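Local coordinates for protein aminotransferase, class III (Thermomicrobium roseum, PDB 6IO1) that probably acts as a pyridoxal-phosphate-dependent, (S)-enantioselective omega-transaminase, moving amino groups between substrates through a cofactor found here in its aminated form, at residues R70-A75 with L338-A343; G33-V38 with G412-C417. One frame throughout, in Å; residues are numbered along the deposited sequence.

Interaction 1. Residues R70-A75 with L338-A343; sequences RELAEA and LDILLA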
ATOM      1  N   ARG B  70     -22.720   3.815 -11.394  1.00 16.68           N
ATOM      2  CA  ARG B  70     -23.117   4.895 -10.497  1.00 18.31           C
ATOM      3  C   ARG B  70     -23.418   4.408  -9.086  1.00 16.10           C
ATOM      4  O   ARG B  70     -23.360   5.207  -8.146  1.00 16.73           O
ATOM      5  CB  ARG B  70     -24.330   5.633 -11.071  1.00 21.96           C
ATOM      6  CG  ARG B  70     -24.030   6.360 -12.373  1.00 25.36           C
ATOM      7  CD  ARG B  70     -24.972   7.532 -12.612  1.00 27.89           C
ATOM      8  NE  ARG B  70     -26.376   7.178 -12.424  1.00 28.93           N
ATOM      9  CZ  ARG B  70     -27.314   8.032 -12.026  1.00 31.52           C
ATOM     10  NH1 ARG B  70     -26.999   9.292 -11.757  1.00 33.34           N
ATOM     11  NH2 ARG B  70     -28.566   7.622 -11.885  1.00 34.48           N
ATOM     12  N   GLU B  71     -23.761   3.129  -8.918  1.00 17.65           N
ATOM     13  CA  GLU B  71     -24.032   2.600  -7.584  1.00 16.72           C
ATOM     14  C   GLU B  71     -22.808   2.716  -6.684  1.00 16.30           C
ATOM     15  O   GLU B  71     -22.916   3.118  -5.517  1.00 17.27           O
ATOM     16  CB  GLU B  71     -24.492   1.146  -7.681  1.00 20.52           C
ATOM     17  CG  GLU B  71     -25.779   0.949  -8.470  1.00 22.34           C
ATOM     18  CD  GLU B  71     -25.527   0.610  -9.928  1.00 26.01           C
ATOM     19  OE1 GLU B  71     -24.520   1.091 -10.489  1.00 25.16           O
ATOM     20  OE2 GLU B  71     -26.338  -0.138 -10.514  1.00 31.09           O
ATOM     21  N   LEU B  72     -21.630   2.376  -7.211  1.00 15.39           N
ATOM     22  CA  LEU B  72     -20.407   2.465  -6.419  1.00 15.45           C
ATOM     23  C   LEU B  72     -20.067   3.916  -6.101  1.00 15.03           C
ATOM     24  O   LEU B  72     -19.614   4.227  -4.991  1.00 15.91           O
ATOM     25  CB  LEU B  72     -19.256   1.779  -7.159  1.00 14.82           C
ATOM     26  CG  LEU B  72     -19.089   0.265  -6.970  1.00 15.37           C
ATOM     27  CD1 LEU B  72     -20.377  -0.502  -7.245  1.00 15.53           C
ATOM     28  CD2 LEU B  72     -17.969  -0.269  -7.844  1.00 14.91           C
ATOM     29  N   ALA B  73     -20.287   4.818  -7.062  1.00 15.32           N
ATOM     30  CA  ALA B  73     -20.069   6.238  -6.812  1.00 16.82           C
ATOM     31  C   ALA B  73     -20.986   6.746  -5.707  1.00 17.58           C
ATOM     32  O   ALA B  73     -20.562   7.523  -4.843  1.00 15.55           O
ATOM     33  CB  ALA B  73     -20.282   7.037  -8.098  1.00 17.43           C
ATOM     34  N   GLU B  74     -22.253   6.321  -5.721  1.00 16.35           N
ATOM     35  CA  GLU B  74     -23.189   6.744  -4.684  1.00 17.29           C
ATOM     36  C   GLU B  74     -22.803   6.179  -3.325  1.00 16.69           C
ATOM     37  O   GLU B  74     -22.916   6.869  -2.304  1.00 18.13           O
ATOM     38  CB  GLU B  74     -24.612   6.317  -5.056  1.00 19.02           C
ATOM     39  CG  GLU B  74     -25.592   6.322  -3.890  1.00 22.29           C
ATOM     40  CD  GLU B  74     -25.852   7.711  -3.332  1.00 26.65           C
ATOM     41  OE1 GLU B  74     -25.506   8.709  -4.000  1.00 26.97           O
ATOM     42  OE2 GLU B  74     -26.403   7.806  -2.215  1.00 29.00           O
ATOM     43  N   ALA B  75     -22.338   4.929  -3.290  1.00 17.43           N
ATOM     44  CA  ALA B  75     -21.871   4.358  -2.031  1.00 17.93           C
ATOM     45  C   ALA B  75     -20.696   5.154  -1.479  1.00 15.62           C
ATOM     46  O   ALA B  75     -20.657   5.480  -0.283  1.00 16.01           O
ATOM     47  CB  ALA B  75     -21.485   2.892  -2.223  1.00 17.26           C
ATOM     48  N   LEU B 338     -19.628  -6.093  -4.438  1.00 15.88           N
ATOM     49  CA  LEU B 338     -19.996  -7.484  -4.202  1.00 16.41           C
ATOM     50  C   LEU B 338     -21.478  -7.708  -4.459  1.00 17.17           C
ATOM     51  O   LEU B 338     -21.869  -8.756  -4.985  1.00 18.65           O
ATOM     52  CB  LEU B 338     -19.628  -7.889  -2.776  1.00 16.88           C
ATOM     53  CG  LEU B 338     -18.137  -8.110  -2.522  1.00 15.90           C
ATOM     54  CD1 LEU B 338     -17.892  -8.569  -1.093  1.00 18.09           C
ATOM     55  CD2 LEU B 338     -17.575  -9.111  -3.517  1.00 16.05           C
ATOM     56  N   ASP B 339     -22.319  -6.733  -4.096  1.00 17.73           N
ATOM     57  CA  ASP B 339     -23.739  -6.835  -4.416  1.00 18.30           C
ATOM     58  C   ASP B 339     -23.935  -7.030  -5.912  1.00 17.82           C
ATOM     59  O   ASP B 339     -24.645  -7.943  -6.351  1.00 18.22           O
ATOM     60  CB  ASP B 339     -24.482  -5.577  -3.958  1.00 18.07           C
ATOM     61  CG  ASP B 339     -24.555  -5.449  -2.454  1.00 20.25           C
ATOM     62  OD1 ASP B 339     -24.291  -6.448  -1.755  1.00 22.89           O
ATOM     63  OD2 ASP B 339     -24.882  -4.346  -1.970  1.00 22.75           O
ATOM     64  N   ILE B 340     -23.271  -6.193  -6.711  1.00 15.32           N
ATOM     65  CA  ILE B 340     -23.425  -6.276  -8.161  1.00 17.22           C
ATOM     66  C   ILE B 340     -22.828  -7.574  -8.700  1.00 17.75           C
ATOM     67  O   ILE B 340     -23.427  -8.240  -9.554  1.00 18.95           O
ATOM     68  CB  ILE B 340     -22.808  -5.039  -8.835  1.00 16.38           C
ATOM     69  CG1 ILE B 340     -23.575  -3.783  -8.419  1.00 17.10           C
ATOM     70  CG2 ILE B 340     -22.816  -5.192 -10.348  1.00 17.30           C
ATOM     71  CD1 ILE B 340     -23.017  -2.504  -8.993  1.00 21.55           C
ATOM     72  N   LEU B 341     -21.642  -7.950  -8.217  1.00 16.63           N
ATOM     73  CA  LEU B 341     -20.963  -9.144  -8.715  1.00 18.47           C
ATOM     74  C   LEU B 341     -21.779 -10.403  -8.441  1.00 18.13           C
ATOM     75  O   LEU B 341     -21.935 -11.259  -9.321  1.00 20.36           O
ATOM     76  CB  LEU B 341     -19.575  -9.248  -8.078  1.00 17.45           C
ATOM     77  CG  LEU B 341     -18.539 -10.190  -8.699  1.00 17.77           C
ATOM     78  CD1 LEU B 341     -18.060  -9.661 -10.039  1.00 19.54           C
ATOM     79  CD2 LEU B 341     -17.365 -10.383  -7.751  1.00 20.39           C
ATOM     80  N   LEU B 342     -22.299 -10.539  -7.220  1.00 19.21           N
ATOM     81  CA  LEU B 342     -23.104 -11.707  -6.876  1.00 20.80           C
ATOM     82  C   LEU B 342     -24.446 -11.692  -7.598  1.00 21.08           C
ATOM     83  O   LEU B 342     -24.886 -12.719  -8.126  1.00 23.50           O
ATOM     84  CB  LEU B 342     -23.307 -11.776  -5.362  1.00 20.63           C
ATOM     85  CG  LEU B 342     -22.043 -11.913  -4.509  1.00 19.98           C
ATOM     86  CD1 LEU B 342     -22.382 -11.809  -3.030  1.00 21.16           C
ATOM     87  CD2 LEU B 342     -21.321 -13.217  -4.808  1.00 21.81           C
ATOM     88  N   ALA B 343     -25.121 -10.536  -7.620  1.00 19.58           N
ATOM     89  CA  ALA B 343     -26.440 -10.466  -8.241  1.00 20.50           C
ATOM     90  C   ALA B 343     -26.371 -10.787  -9.728  1.00 23.19           C
ATOM     91  O   ALA B 343     -27.222 -11.512 -10.256  1.00 23.61           O
ATOM     92  CB  ALA B 343     -27.054  -9.084  -8.017  1.00 20.23           C
TER
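Ile340 touches Glu71 and Leu72 with a single methyl, CD1. Leu72 offers its own CD1, which lies 3.7 Å from Ile340 CD1. The two side chains slant across each other, and this is the tightest approach between the segments. Glu71 meets the same methyl with CB and with its carboxylate end. Its CB and its CD each stand 4.1 Å from Ile340 CD1, OE1 is 4.2 Å from it, and the two chains cross at about a right angle. The bend at chi2 (94°) turns the carboxylate end of Glu71 back alongside the methyl; CB is near it whatever that torsion. The contact is purely van der Waals. Ile340 reaches it because CG1 is anti to its carbonyl carbon (chi1 -64°) and the chain then runs extended to CD1.

The two segments lie on helices 70-82 and 328-344 of the class III aminotransferase, a fold type I enzyme of pyridoxal phosphate. Glu71 CA and Ile340 CA, the nearest pair, are 8.9 Å apart, and the contact is made by side chains. Further residues of helix 328-344 add to the packing: Val333, Arg336 and Asn337 touch Leu72, and Arg336 also touches Glu71. Loop residues Ile65 and Tyr295 lie against Leu72 as well, and Arg69 against Ile340. Next to Ile340, Asp339 OD1 forms a salt bridge with Arg103 NH1, which ties helix 328-344 to helix 95-107. Met80 of the second subunit packs on Leu72 and Ala73, so helix 70-82 also forms part of the dimer interface.

Interaction 2. Residues G33-V38 with G412-C417; sequences GPLVLV and GIIVRC
The contact belongs to a seven-stranded mixed sheet, whose strands 35-41 and 413-418 turn side chains toward each other across two intervening strands. Ile414 reaches toward Leu37, and the side chains meet tip to tip. Ile414 CD1 lies 3.7 Å from Leu37 CD1. The second branch of the fork is almost as near, with Leu37 CD2 4.1 Å from Ile414 CD1. The methyl is thus set against both ends of the isopropyl group. Ile414 has CG1 anti to its carbonyl carbon (chi1 -68°), and the extended chain carries CD1 across. Leu35 makes a looser touch, its CD2 being 4.3 Å from Ile414 CD1.

The intervening strands are 44-47 and 52-55. Even so, Leu35 CA and Ile414 CA are only 10.3 Å apart, less than three strand spacings of a flat sheet would give, which fits a strongly bent sheet. Val45 of strand 44-47 packs on both Leu37 and Ile414, and Asp47 touches both leucines. Strand 413-418 follows helix 400-410, which ends in a Schellman motif with Gly412 at C-prime and Ile413 N turned back to Thr408 O. Strand 35-41 is outermost within this chain. Its Leu35 and Val36 pair in a parallel ladder with a strand of the second subunit, so the sheet runs on across the interface. Leu92 of that subunit packs on Leu35 and its Val86 on Leu37.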
ATOM      1  N   GLY B  33       5.273  10.787 -24.936  1.00 17.46           N
ATOM      2  CA  GLY B  33       4.176  11.224 -24.108  1.00 18.93           C
ATOM      3  C   GLY B  33       3.283  10.069 -23.708  1.00 19.18           C
ATOM      4  O   GLY B  33       3.436   8.940 -24.185  1.00 21.00           O
ATOM      5  N   PRO B  34       2.330  10.328 -22.821  1.00 17.82           N
ATOM      6  CA  PRO B  34       1.451   9.268 -22.332  1.00 17.84           C
ATOM      7  C   PRO B  34       0.186   9.130 -23.173  1.00 17.20           C
ATOM      8  O   PRO B  34      -0.113   9.948 -24.044  1.00 17.35           O
ATOM      9  CB  PRO B  34       1.105   9.759 -20.923  1.00 17.94           C
ATOM     10  CG  PRO B  34       0.996  11.237 -21.117  1.00 17.76           C
ATOM     11  CD  PRO B  34       2.075  11.602 -22.126  1.00 17.97           C
ATOM     12  N   LEU B  35      -0.554   8.059 -22.891  1.00 17.55           N
ATOM     13  CA  LEU B  35      -1.910   7.882 -23.395  1.00 15.85           C
ATOM     14  C   LEU B  35      -2.854   8.254 -22.257  1.00 14.26           C
ATOM     15  O   LEU B  35      -2.954   7.528 -21.262  1.00 13.67           O
ATOM     16  CB  LEU B  35      -2.145   6.451 -23.872  1.00 18.33           C
ATOM     17  CG  LEU B  35      -3.569   6.115 -24.323  1.00 16.61           C
ATOM     18  CD1 LEU B  35      -4.044   7.098 -25.383  1.00 16.42           C
ATOM     19  CD2 LEU B  35      -3.651   4.686 -24.840  1.00 19.24           C
ATOM     20  N   VAL B  36      -3.543   9.379 -22.404  1.00 14.71           N
ATOM     21  CA  VAL B  36      -4.345   9.959 -21.333  1.00 14.74           C
ATOM     22  C   VAL B  36      -5.783   9.494 -21.510  1.00 14.15           C
ATOM     23  O   VAL B  36      -6.456   9.885 -22.468  1.00 15.91           O
ATOM     24  CB  VAL B  36      -4.255  11.490 -21.330  1.00 13.49           C
ATOM     25  CG1 VAL B  36      -5.053  12.067 -20.171  1.00 13.03           C
ATOM     26  CG2 VAL B  36      -2.802  11.938 -21.265  1.00 14.80           C
ATOM     27  N   LEU B  37      -6.261   8.675 -20.577  1.00 15.58           N
ATOM     28  CA  LEU B  37      -7.631   8.177 -20.588  1.00 15.35           C
ATOM     29  C   LEU B  37      -8.471   9.030 -19.647  1.00 13.68           C
ATOM     30  O   LEU B  37      -8.068   9.287 -18.508  1.00 15.70           O
ATOM     31  CB  LEU B  37      -7.681   6.708 -20.170  1.00 12.32           C
ATOM     32  CG  LEU B  37      -6.843   5.756 -21.026  1.00 15.10           C
ATOM     33  CD1 LEU B  37      -6.995   4.324 -20.543  1.00 18.80           C
ATOM     34  CD2 LEU B  37      -7.228   5.877 -22.492  1.00 13.25           C
ATOM     35  N   VAL B  38      -9.636   9.466 -20.124  1.00 13.93           N
ATOM     36  CA  VAL B  38     -10.434  10.460 -19.415  1.00 14.73           C
ATOM     37  C   VAL B  38     -11.836   9.982 -19.073  1.00 15.88           C
ATOM     38  O   VAL B  38     -12.500  10.622 -18.243  1.00 15.75           O
ATOM     39  CB  VAL B  38     -10.517  11.781 -20.212  1.00 15.29           C
ATOM     40  CG1 VAL B  38      -9.137  12.219 -20.669  1.00 16.39           C
ATOM     41  CG2 VAL B  38     -11.449  11.621 -21.404  1.00 15.67           C
ATOM     42  N   GLY B 412      -7.483   0.664 -31.514  1.00 21.88           N
ATOM     43  CA  GLY B 412      -8.554   0.888 -30.526  1.00 23.23           C
ATOM     44  C   GLY B 412      -8.636  -0.150 -29.419  1.00 20.17           C
ATOM     45  O   GLY B 412      -9.715  -0.267 -28.822  1.00 19.95           O
ATOM     46  N   ILE B 413      -7.568  -0.907 -29.163  1.00 19.79           N
ATOM     47  CA  ILE B 413      -7.644  -1.869 -28.024  1.00 19.67           C
ATOM     48  C   ILE B 413      -6.474  -1.645 -27.062  1.00 18.70           C
ATOM     49  O   ILE B 413      -5.339  -1.446 -27.533  1.00 19.96           O
ATOM     50  CB  ILE B 413      -7.749  -3.343 -28.465  1.00 23.51           C
ATOM     51  CG1 ILE B 413      -6.400  -3.911 -28.904  1.00 25.08           C
ATOM     52  CG2 ILE B 413      -8.832  -3.539 -29.513  1.00 24.93           C
ATOM     53  CD1 ILE B 413      -6.294  -5.404 -28.727  1.00 28.49           C
ATOM     54  N   ILE B 414      -6.766  -1.681 -25.763  1.00 18.76           N
ATOM     55  CA  ILE B 414      -5.708  -1.566 -24.724  1.00 18.06           C
ATOM     56  C   ILE B 414      -5.534  -2.956 -24.106  1.00 20.23           C
ATOM     57  O   ILE B 414      -6.466  -3.434 -23.445  1.00 21.14           O
ATOM     58  CB  ILE B 414      -6.085  -0.507 -23.671  1.00 18.51           C
ATOM     59  CG1 ILE B 414      -6.083   0.902 -24.269  1.00 18.71           C
ATOM     60  CG2 ILE B 414      -5.177  -0.612 -22.456  1.00 19.39           C
ATOM     61  CD1 ILE B 414      -6.648   1.953 -23.355  1.00 18.91           C
ATOM     62  N   VAL B 415      -4.367  -3.558 -24.335  1.00 19.48           N
ATOM     63  CA  VAL B 415      -3.999  -4.909 -23.820  1.00 18.81           C
ATOM     64  C   VAL B 415      -2.535  -4.857 -23.366  1.00 18.60           C
ATOM     65  O   VAL B 415      -1.826  -3.914 -23.758  1.00 19.08           O
ATOM     66  CB  VAL B 415      -4.221  -6.011 -24.873  1.00 20.00           C
ATOM     67  CG1 VAL B 415      -5.695  -6.283 -25.111  1.00 19.66           C
ATOM     68  CG2 VAL B 415      -3.513  -5.695 -26.178  1.00 18.81           C
ATOM     69  N   ARG B 416      -2.111  -5.818 -22.547  1.00 17.71           N
ATOM     70  CA  ARG B 416      -0.740  -5.807 -22.055  1.00 17.79           C
ATOM     71  C   ARG B 416       0.181  -6.400 -23.113  1.00 19.16           C
ATOM     72  O   ARG B 416       0.055  -7.575 -23.458  1.00 19.66           O
ATOM     73  CB  ARG B 416      -0.644  -6.584 -20.746  1.00 18.59           C
ATOM     74  CG  ARG B 416       0.764  -6.701 -20.214  1.00 20.99           C
ATOM     75  CD  ARG B 416       1.279  -5.352 -19.750  1.00 24.10           C
ATOM     76  NE  ARG B 416       2.649  -5.430 -19.252  1.00 26.73           N
ATOM     77  CZ  ARG B 416       3.655  -4.688 -19.705  1.00 28.99           C
ATOM     78  NH1 ARG B 416       3.451  -3.812 -20.678  1.00 27.36           N
ATOM     79  NH2 ARG B 416       4.867  -4.828 -19.187  1.00 34.31           N
ATOM     80  N   CYS B 417       1.099  -5.599 -23.637  1.00 19.79           N
ATOM     81  CA  CYS B 417       2.035  -6.063 -24.651  1.00 21.29           C
ATOM     82  C   CYS B 417       3.424  -6.164 -24.038  1.00 23.72           C
ATOM     83  O   CYS B 417       3.941  -5.183 -23.494  1.00 26.30           O
ATOM     84  CB  CYS B 417       2.036  -5.126 -25.862  1.00 22.76           C
ATOM     85  SG  CYS B 417       0.436  -5.030 -26.702  1.00 23.07           S
TER

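Both contacts are small, mainly buried and apolar, and in each the CD1 methyl of one isoleucine meets two residues of the other segment. They hold different elements. Interaction 1 joins two helices, interaction 2 two non-adjacent strands of one mixed sheet. Their centres are 26 Å apart, and their nearest atoms about 13 Å, so they do not touch. Interaction 1 is the more mixed, because a glutamate shares the methyl and charged side chains lie close by. In interaction 2 all three touching side chains are aliphatic. Both reach the second subunit, interaction 1 by side-chain packing and interaction 2 also by backbone pairing of strands.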